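Local coordinates for oxalate biosynthetic component 1 (Burkholderia thailandensis, PDB 5IKY), which probably makes oxalate in a quorum-sensing-dependent pathway, as a bifunctional enzyme that joins a serine hydrolase activity to an additional lyase activity, at residues A311-G316 / A338-V343; P367-G372 / D441-C446; V946-D951 / A964-A969. One frame throughout, in Å; residues are numbered along the deposited sequence.

Contact 1 of 3, residues A311-G316 / A338-V343; sequences ASFSPG and AHFAEV
Phe-340 reaches from helix 330-343 to the outer side of strand 310-313, meeting Ala-311 and Phe-313 in a beta-alpha-beta crossover of the TIM-barrel part of the chain. Helix 330-343 leads on to strand 346-351, which lies parallel to 310-313, and it runs back nearly antiparallel to the strand it covers, at 157° between the short axes. Those axes come no closer than 11.3 Å, a gap that the long, flat side chain of Phe-340 spans.

The tight part is the far end of the Phe-340 ring. With CG anti to its own carbonyl carbon (chi1 -73°), the ring extends from the helix so that CZ lies 3.7 Å from Ala-311 CB, a methyl small enough to admit it closely. Phe-313, two residues along and on the same side of the strand, adds a looser touch, its CD1 4.3 Å from Phe-340 CE2. Ser-312 between them points the opposite way, into the barrel, where its side chain is about 5 Å from the bound magnesium ion; His-227 and Glu-477 bind that ion.

The helix's other side is much looser. Ala-338 and Ala-341 are exposed, and no atoms beyond CB are modelled for Glu-342. His-339 lies at the border, with Val-343 CG2 over one face of its imidazole and NE2 hydrogen-bonded to Leu-298 O. Back in the core, one polar atom also meets the aromatic ring: Ser-312 O, which accepts a hydrogen bond from Thr-280 OG1, lies at the ring edge, 4.0 Å from Phe-340 CZ.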
loop_
_atom_site.group_PDB
_atom_site.type_symbol
_atom_site.label_atom_id
_atom_site.label_comp_id
_atom_site.label_asym_id
_atom_site.label_seq_id
_atom_site.Cartn_x
_atom_site.Cartn_y
_atom_site.Cartn_z
ATOM N N ALA A 311 -3.079 -18.971 12.022
ATOM C CA ALA A 311 -3.957 -18.903 13.186
ATOM C C ALA A 311 -3.204 -19.275 14.467
ATOM O O ALA A 311 -2.301 -20.112 14.449
ATOM C CB ALA A 311 -5.165 -19.810 12.996
ATOM N N SER A 312 -3.583 -18.645 15.574
ATOM C CA SER A 312 -2.935 -18.878 16.860
ATOM C C SER A 312 -3.088 -20.320 17.325
ATOM O O SER A 312 -4.119 -20.957 17.109
ATOM C CB SER A 312 -3.499 -17.927 17.919
ATOM O OG SER A 312 -3.059 -16.604 17.685
ATOM N N PHE A 313 -2.045 -20.825 17.974
ATOM C CA PHE A 313 -2.003 -22.210 18.412
ATOM C C PHE A 313 -1.105 -22.322 19.641
ATOM O O PHE A 313 0.083 -22.013 19.577
ATOM C CB PHE A 313 -1.496 -23.108 17.278
ATOM C CG PHE A 313 -1.614 -24.581 17.559
ATOM C CD1 PHE A 313 -2.805 -25.251 17.326
ATOM C CD2 PHE A 313 -0.530 -25.298 18.040
ATOM C CE1 PHE A 313 -2.916 -26.608 17.576
ATOM C CE2 PHE A 313 -0.635 -26.657 18.292
ATOM C CZ PHE A 313 -1.830 -27.311 18.059
ATOM N N SER A 314 -1.676 -22.747 20.764
ATOM C CA SER A 314 -0.902 -22.912 21.991
ATOM C C SER A 314 -1.005 -24.338 22.520
ATOM O O SER A 314 -2.027 -24.727 23.081
ATOM C CB SER A 314 -1.365 -21.919 23.059
ATOM O OG SER A 314 -1.070 -20.586 22.676
ATOM N N PRO A 315 0.062 -25.128 22.339
ATOM C CA PRO A 315 0.047 -26.520 22.796
ATOM C C PRO A 315 0.208 -26.627 24.311
ATOM O O PRO A 315 1.200 -27.173 24.793
ATOM C CB PRO A 315 1.240 -27.138 22.065
ATOM C CG PRO A 315 2.181 -25.994 21.875
ATOM C CD PRO A 315 1.324 -24.776 21.666
ATOM N N GLY A 316 -0.767 -26.102 25.047
ATOM C CA GLY A 316 -0.753 -26.157 26.497
ATOM C C GLY A 316 -1.591 -25.048 27.103
ATOM O O GLY A 316 -1.989 -24.118 26.402
ATOM N N ALA A 338 -6.232 -30.559 12.484
ATOM C CA ALA A 338 -6.899 -31.269 11.400
ATOM C C ALA A 338 -7.656 -30.279 10.527
ATOM O O ALA A 338 -7.621 -30.362 9.300
ATOM C CB ALA A 338 -7.836 -32.326 11.945
ATOM N N HIS A 339 -8.324 -29.333 11.179
ATOM C CA HIS A 339 -9.082 -28.301 10.488
ATOM C C HIS A 339 -8.172 -27.314 9.751
ATOM O O HIS A 339 -8.458 -26.942 8.612
ATOM C CB HIS A 339 -9.976 -27.550 11.473
ATOM C CG HIS A 339 -10.791 -26.471 10.836
ATOM N ND1 HIS A 339 -11.936 -26.732 10.116
ATOM C CD2 HIS A 339 -10.622 -25.129 10.801
ATOM C CE1 HIS A 339 -12.439 -25.596 9.666
ATOM N NE2 HIS A 339 -11.660 -24.608 10.069
ATOM N N PHE A 340 -7.085 -26.896 10.401
ATOM C CA PHE A 340 -6.092 -26.019 9.773
ATOM C C PHE A 340 -5.628 -26.589 8.432
ATOM O O PHE A 340 -5.440 -25.859 7.459
ATOM C CB PHE A 340 -4.860 -25.822 10.669
ATOM C CG PHE A 340 -5.084 -24.937 11.870
ATOM C CD1 PHE A 340 -6.352 -24.675 12.350
ATOM C CD2 PHE A 340 -4.000 -24.366 12.522
ATOM C CE1 PHE A 340 -6.533 -23.880 13.464
ATOM C CE2 PHE A 340 -4.179 -23.559 13.630
ATOM C CZ PHE A 340 -5.447 -23.314 14.101
ATOM N N ALA A 341 -5.448 -27.903 8.399
ATOM C CA ALA A 341 -4.908 -28.583 7.227
ATOM C C ALA A 341 -5.901 -28.611 6.069
ATOM O O ALA A 341 -5.517 -28.448 4.913
ATOM C CB ALA A 341 -4.487 -30.001 7.595
ATOM N N GLU A 342 -7.176 -28.818 6.381
ATOM C CA GLU A 342 -8.208 -28.891 5.352
ATOM C C GLU A 342 -8.462 -27.529 4.714
ATOM O O GLU A 342 -8.943 -27.441 3.587
ATOM C CB GLU A 342 -9.510 -29.446 5.937
ATOM N N VAL A 343 -8.128 -26.468 5.440
ATOM C CA VAL A 343 -8.454 -25.114 5.010
ATOM C C VAL A 343 -7.206 -24.396 4.480
ATOM O O VAL A 343 -7.302 -23.445 3.706
ATOM C CB VAL A 343 -9.102 -24.318 6.176
ATOM C CG1 VAL A 343 -9.502 -22.929 5.744
ATOM C CG2 VAL A 343 -10.323 -25.058 6.695
#

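Contact 2 of 3, residues P367-G372 / D441-C446; sequences PLVKAG and DNFPSC
The Phe-443 ring presents its edge to Val-369: CG2 of the valine lies close to the ring plane, 4.0 Å from Phe-443 CD1 and equally near Phe-443 CE1, so the methyl sits against the bond joining these two carbons. Leu-368 arrives obliquely, its CB 4.3 Å from Phe-443 CE1. The ring of Phe-377 also meets that of Phe-443, with their planes at about 55°. Val-369 suits the border because its branching at CB turns one methyl to the ring; CG2 stands anti to the carbonyl carbon, and the valine and the phenylalanine pass alongside one another, pointing opposite ways.

Both segments close a helix of the TIM barrel just before the next strand: helix 365-370 precedes strand 375-380, helix 418-442 precedes strand 446-451, and these strands pair in parallel. Phe-443 is the first residue to leave helical angles after its helix, and its ring turns inward between the two helix ends. Gly-372 marks the same point in the other segment. At its phi of 122° and psi of 138° a CB would press on the carbonyl O of Ala-371, which is why glycine suits the place, while its N is hydrogen-bonded to Val-369 O at 2.9 Å.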
loop_
_atom_site.group_PDB
_atom_site.type_symbol
_atom_site.label_atom_id
_atom_site.label_comp_id
_atom_site.label_asym_id
_atom_site.label_seq_id
_atom_site.Cartn_x
_atom_site.Cartn_y
_atom_site.Cartn_z
ATOM N N PRO A 367 3.616 -33.436 14.998
ATOM C CA PRO A 367 2.390 -32.863 14.421
ATOM C C PRO A 367 2.540 -31.429 13.903
ATOM O O PRO A 367 1.851 -31.052 12.953
ATOM C CB PRO A 367 1.404 -32.898 15.594
ATOM C CG PRO A 367 1.868 -34.035 16.427
ATOM C CD PRO A 367 3.367 -33.985 16.346
ATOM N N LEU A 368 3.425 -30.647 14.515
ATOM C CA LEU A 368 3.625 -29.257 14.105
ATOM C C LEU A 368 4.424 -29.151 12.811
ATOM O O LEU A 368 4.156 -28.284 11.979
ATOM C CB LEU A 368 4.316 -28.466 15.213
ATOM C CG LEU A 368 3.412 -28.111 16.394
ATOM C CD1 LEU A 368 4.185 -27.355 17.462
ATOM C CD2 LEU A 368 2.219 -27.302 15.905
ATOM N N VAL A 369 5.413 -30.026 12.647
ATOM C CA VAL A 369 6.165 -30.084 11.399
ATOM C C VAL A 369 5.224 -30.478 10.267
ATOM O O VAL A 369 5.213 -29.853 9.204
ATOM C CB VAL A 369 7.338 -31.078 11.482
ATOM C CG1 VAL A 369 7.877 -31.392 10.098
ATOM C CG2 VAL A 369 8.438 -30.527 12.376
ATOM N N LYS A 370 4.412 -31.501 10.520
ATOM C CA LYS A 370 3.416 -31.972 9.559
ATOM C C LYS A 370 2.420 -30.872 9.191
ATOM O O LYS A 370 1.835 -30.891 8.108
ATOM C CB LYS A 370 2.674 -33.190 10.119
ATOM C CG LYS A 370 1.680 -33.820 9.155
ATOM C CD LYS A 370 0.820 -34.866 9.848
ATOM C CE LYS A 370 -0.250 -35.408 8.912
ATOM N NZ LYS A 370 -1.176 -36.350 9.600
ATOM N N ALA A 371 2.239 -29.911 10.091
ATOM C CA ALA A 371 1.300 -28.817 9.865
ATOM C C ALA A 371 1.847 -27.793 8.871
ATOM O O ALA A 371 1.136 -26.871 8.469
ATOM C CB ALA A 371 0.953 -28.134 11.185
ATOM N N GLY A 372 3.110 -27.952 8.484
ATOM C CA GLY A 372 3.711 -27.090 7.482
ATOM C C GLY A 372 4.946 -26.339 7.944
ATOM O O GLY A 372 4.989 -25.805 9.054
ATOM N N ASP A 441 16.777 -25.999 17.883
ATOM C CA ASP A 441 17.391 -27.325 17.911
ATOM C C ASP A 441 16.401 -28.433 17.562
ATOM O O ASP A 441 16.784 -29.463 17.008
ATOM C CB ASP A 441 18.010 -27.600 19.283
ATOM C CG ASP A 441 19.242 -26.756 19.547
ATOM O OD1 ASP A 441 19.704 -26.069 18.612
ATOM O OD2 ASP A 441 19.752 -26.784 20.688
ATOM N N ASN A 442 15.130 -28.218 17.884
ATOM C CA ASN A 442 14.103 -29.218 17.614
ATOM C C ASN A 442 13.283 -28.918 16.360
ATOM O O ASN A 442 12.467 -29.734 15.934
ATOM C CB ASN A 442 13.173 -29.355 18.819
ATOM C CG ASN A 442 13.857 -30.004 20.004
ATOM O OD1 ASN A 442 13.792 -31.222 20.183
ATOM N ND2 ASN A 442 14.525 -29.195 20.820
ATOM N N PHE A 443 13.506 -27.751 15.767
ATOM C CA PHE A 443 12.819 -27.386 14.535
ATOM C C PHE A 443 13.810 -26.807 13.532
ATOM O O PHE A 443 14.090 -25.607 13.554
ATOM C CB PHE A 443 11.691 -26.388 14.813
ATOM C CG PHE A 443 10.551 -26.968 15.604
ATOM C CD1 PHE A 443 9.586 -27.744 14.984
ATOM C CD2 PHE A 443 10.441 -26.735 16.966
ATOM C CE1 PHE A 443 8.534 -28.280 15.706
ATOM C CE2 PHE A 443 9.391 -27.270 17.694
ATOM C CZ PHE A 443 8.438 -28.043 17.063
ATOM N N PRO A 444 14.348 -27.669 12.654
ATOM C CA PRO A 444 15.351 -27.287 11.651
ATOM C C PRO A 444 14.878 -26.151 10.748
ATOM O O PRO A 444 15.692 -25.345 10.299
ATOM C CB PRO A 444 15.562 -28.580 10.850
ATOM C CG PRO A 444 14.392 -29.456 11.185
ATOM C CD PRO A 444 14.017 -29.101 12.584
ATOM N N SER A 445 13.576 -26.089 10.492
ATOM C CA SER A 445 13.008 -24.988 9.722
ATOM C C SER A 445 11.937 -24.264 10.533
ATOM O O SER A 445 10.807 -24.742 10.646
ATOM C CB SER A 445 12.422 -25.497 8.401
ATOM O OG SER A 445 11.956 -24.424 7.599
ATOM N N CYS A 446 12.290 -23.115 11.100
ATOM C CA CYS A 446 11.339 -22.359 11.904
ATOM C C CYS A 446 11.646 -20.865 11.946
ATOM O O CYS A 446 12.796 -20.449 11.809
ATOM C CB CYS A 446 11.294 -22.908 13.332
ATOM S SG CYS A 446 12.715 -22.455 14.349
#

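Contact 3 of 3, residues V946-D951 / A964-A969; sequences VQACRD and AFFDRA
A cysteine sulfur placed at the rim of an aromatic ring is the distinctive feature here: Cys-949 SG lies 5.1 Å from the centroid of the Phe-966 ring, 87° off its normal and therefore in the ring plane. Its nearest ring atom is Phe-966 CE2, at 3.9 Å. The sulfur is directed there by a chi1 of -66°, which sets SG anti to the carbonyl carbon. Alongside it, Ala-948 CB fits against both phenylalanines, 4.2 Å from Phe-965 CE1 and 4.2 Å from Phe-966 CZ; a methyl is small enough for two rings to close on it. The rings also pack together, with Phe-965 CD1 above one face of Phe-966.

Helices 937-955 and 959-966 lie here within the crossover between the neighbouring parallel strands 929-935 and 969-976 of the alpha/beta-hydrolase fold. A type I turn from Phe-966 to Ala-969 starts the chain into the second strand. Tyr-876 of helix 870-879 also touches Ala-948, and its OH is hydrogen-bonded to Asp-951 OD2, about one turn further along.

Because the rim of a benzene ring carries slight positive charge, the polarisable sulfur probably gains a weak electrostatic attraction there in addition to dispersion.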
loop_
_atom_site.group_PDB
_atom_site.type_symbol
_atom_site.label_atom_id
_atom_site.label_comp_id
_atom_site.label_asym_id
_atom_site.label_seq_id
_atom_site.Cartn_x
_atom_site.Cartn_y
_atom_site.Cartn_z
ATOM N N VAL A 946 21.200 0.351 -31.285
ATOM C CA VAL A 946 21.718 -0.959 -31.664
ATOM C C VAL A 946 22.083 -1.007 -33.145
ATOM O O VAL A 946 23.169 -1.456 -33.513
ATOM C CB VAL A 946 20.696 -2.076 -31.354
ATOM C CG1 VAL A 946 21.098 -3.378 -32.029
ATOM C CG2 VAL A 946 20.559 -2.268 -29.851
ATOM N N GLN A 947 21.170 -0.537 -33.989
ATOM C CA GLN A 947 21.390 -0.518 -35.430
ATOM C C GLN A 947 22.533 0.415 -35.809
ATOM O O GLN A 947 23.262 0.158 -36.768
ATOM C CB GLN A 947 20.113 -0.100 -36.160
ATOM C CG GLN A 947 18.935 -1.026 -35.929
ATOM C CD GLN A 947 17.708 -0.603 -36.708
ATOM O OE1 GLN A 947 17.678 -0.694 -37.936
ATOM N NE2 GLN A 947 16.688 -0.136 -35.998
ATOM N N ALA A 948 22.681 1.499 -35.054
ATOM C CA ALA A 948 23.755 2.458 -35.288
ATOM C C ALA A 948 25.112 1.817 -35.021
ATOM O O ALA A 948 26.076 2.057 -35.749
ATOM C CB ALA A 948 23.567 3.693 -34.421
ATOM N N CYS A 949 25.180 1.000 -33.975
ATOM C CA CYS A 949 26.402 0.274 -33.650
ATOM C C CYS A 949 26.736 -0.746 -34.735
ATOM O O CYS A 949 27.901 -0.931 -35.085
ATOM C CB CYS A 949 26.272 -0.424 -32.294
ATOM S SG CYS A 949 26.119 0.693 -30.880
ATOM N N ARG A 950 25.707 -1.399 -35.265
ATOM C CA ARG A 950 25.889 -2.402 -36.310
ATOM C C ARG A 950 26.441 -1.775 -37.588
ATOM O O ARG A 950 27.370 -2.306 -38.198
ATOM C CB ARG A 950 24.569 -3.120 -36.601
ATOM N N ASP A 951 25.868 -0.645 -37.989
ATOM C CA ASP A 951 26.351 0.077 -39.162
ATOM C C ASP A 951 27.658 0.802 -38.863
ATOM O O ASP A 951 28.584 0.784 -39.673
ATOM C CB ASP A 951 25.302 1.077 -39.657
ATOM C CG ASP A 951 24.218 0.420 -40.490
ATOM O OD1 ASP A 951 24.405 -0.743 -40.904
ATOM O OD2 ASP A 951 23.184 1.074 -40.740
ATOM N N ALA A 964 31.182 9.476 -28.784
ATOM C CA ALA A 964 31.078 10.868 -29.200
ATOM C C ALA A 964 29.853 11.062 -30.083
ATOM O O ALA A 964 29.186 12.095 -30.022
ATOM C CB ALA A 964 32.340 11.301 -29.932
ATOM N N PHE A 965 29.563 10.054 -30.900
ATOM C CA PHE A 965 28.397 10.074 -31.772
ATOM C C PHE A 965 27.103 10.103 -30.963
ATOM O O PHE A 965 26.166 10.828 -31.300
ATOM C CB PHE A 965 28.412 8.860 -32.705
ATOM C CG PHE A 965 27.159 8.704 -33.520
ATOM C CD1 PHE A 965 26.184 7.792 -33.149
ATOM C CD2 PHE A 965 26.956 9.470 -34.656
ATOM C CE1 PHE A 965 25.030 7.646 -33.897
ATOM C CE2 PHE A 965 25.804 9.330 -35.407
ATOM C CZ PHE A 965 24.841 8.416 -35.028
ATOM N N PHE A 966 27.062 9.315 -29.892
ATOM C CA PHE A 966 25.875 9.222 -29.049
ATOM C C PHE A 966 25.738 10.423 -28.118
ATOM O O PHE A 966 24.666 10.667 -27.566
ATOM C CB PHE A 966 25.902 7.927 -28.231
ATOM C CG PHE A 966 25.541 6.703 -29.024
ATOM C CD1 PHE A 966 24.421 6.697 -29.839
ATOM C CD2 PHE A 966 26.328 5.563 -28.965
ATOM C CE1 PHE A 966 24.086 5.575 -30.575
ATOM C CE2 PHE A 966 25.999 4.438 -29.700
ATOM C CZ PHE A 966 24.876 4.444 -30.506
ATOM N N ASP A 967 26.825 11.170 -27.948
ATOM C CA ASP A 967 26.798 12.361 -27.109
ATOM C C ASP A 967 26.152 13.521 -27.861
ATOM O O ASP A 967 25.852 14.564 -27.280
ATOM C CB ASP A 967 28.210 12.738 -26.654
ATOM C CG ASP A 967 28.225 13.402 -25.289
ATOM O OD1 ASP A 967 27.184 13.956 -24.881
ATOM O OD2 ASP A 967 29.280 13.370 -24.621
ATOM N N ARG A 968 25.939 13.329 -29.159
ATOM C CA ARG A 968 25.272 14.329 -29.985
ATOM C C ARG A 968 23.771 14.064 -30.056
ATOM O O ARG A 968 23.086 14.543 -30.961
ATOM C CB ARG A 968 25.871 14.350 -31.392
ATOM C CG ARG A 968 27.342 14.728 -31.435
ATOM C CD ARG A 968 27.600 16.039 -30.704
ATOM N NE ARG A 968 26.762 17.125 -31.203
ATOM C CZ ARG A 968 26.766 18.359 -30.708
ATOM N NH1 ARG A 968 27.572 18.667 -29.702
ATOM N NH2 ARG A 968 25.969 19.287 -31.223
ATOM N N ALA A 969 23.267 13.296 -29.095
ATOM C CA ALA A 969 21.844 12.992 -29.014
ATOM C C ALA A 969 21.380 12.972 -27.561
ATOM O O ALA A 969 22.165 12.700 -26.652
ATOM C CB ALA A 969 21.543 11.663 -29.688
#

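Overall arrangement
All three contacts rest on phenylalanine rings set against small or aliphatic groups. Contacts 1 and 2 belong to one TIM barrel and touch through Phe-313 CE2 and Leu-368 CD2, 3.8 Å apart; Ile-349 of strand 346-351 meets both of these side chains. Contact 1 is the more deeply buried, a helix against a barrel strand near the magnesium ion, whereas contact 2 joins two helix ends and has the partly exposed Val-369 at its margin. Contact 3 lies about 48 Å from contact 1 between nearest atoms, in the alpha/beta-hydrolase part. There helix meets helix, and a partly exposed cysteine brings sulfur to an otherwise hydrocarbon interface.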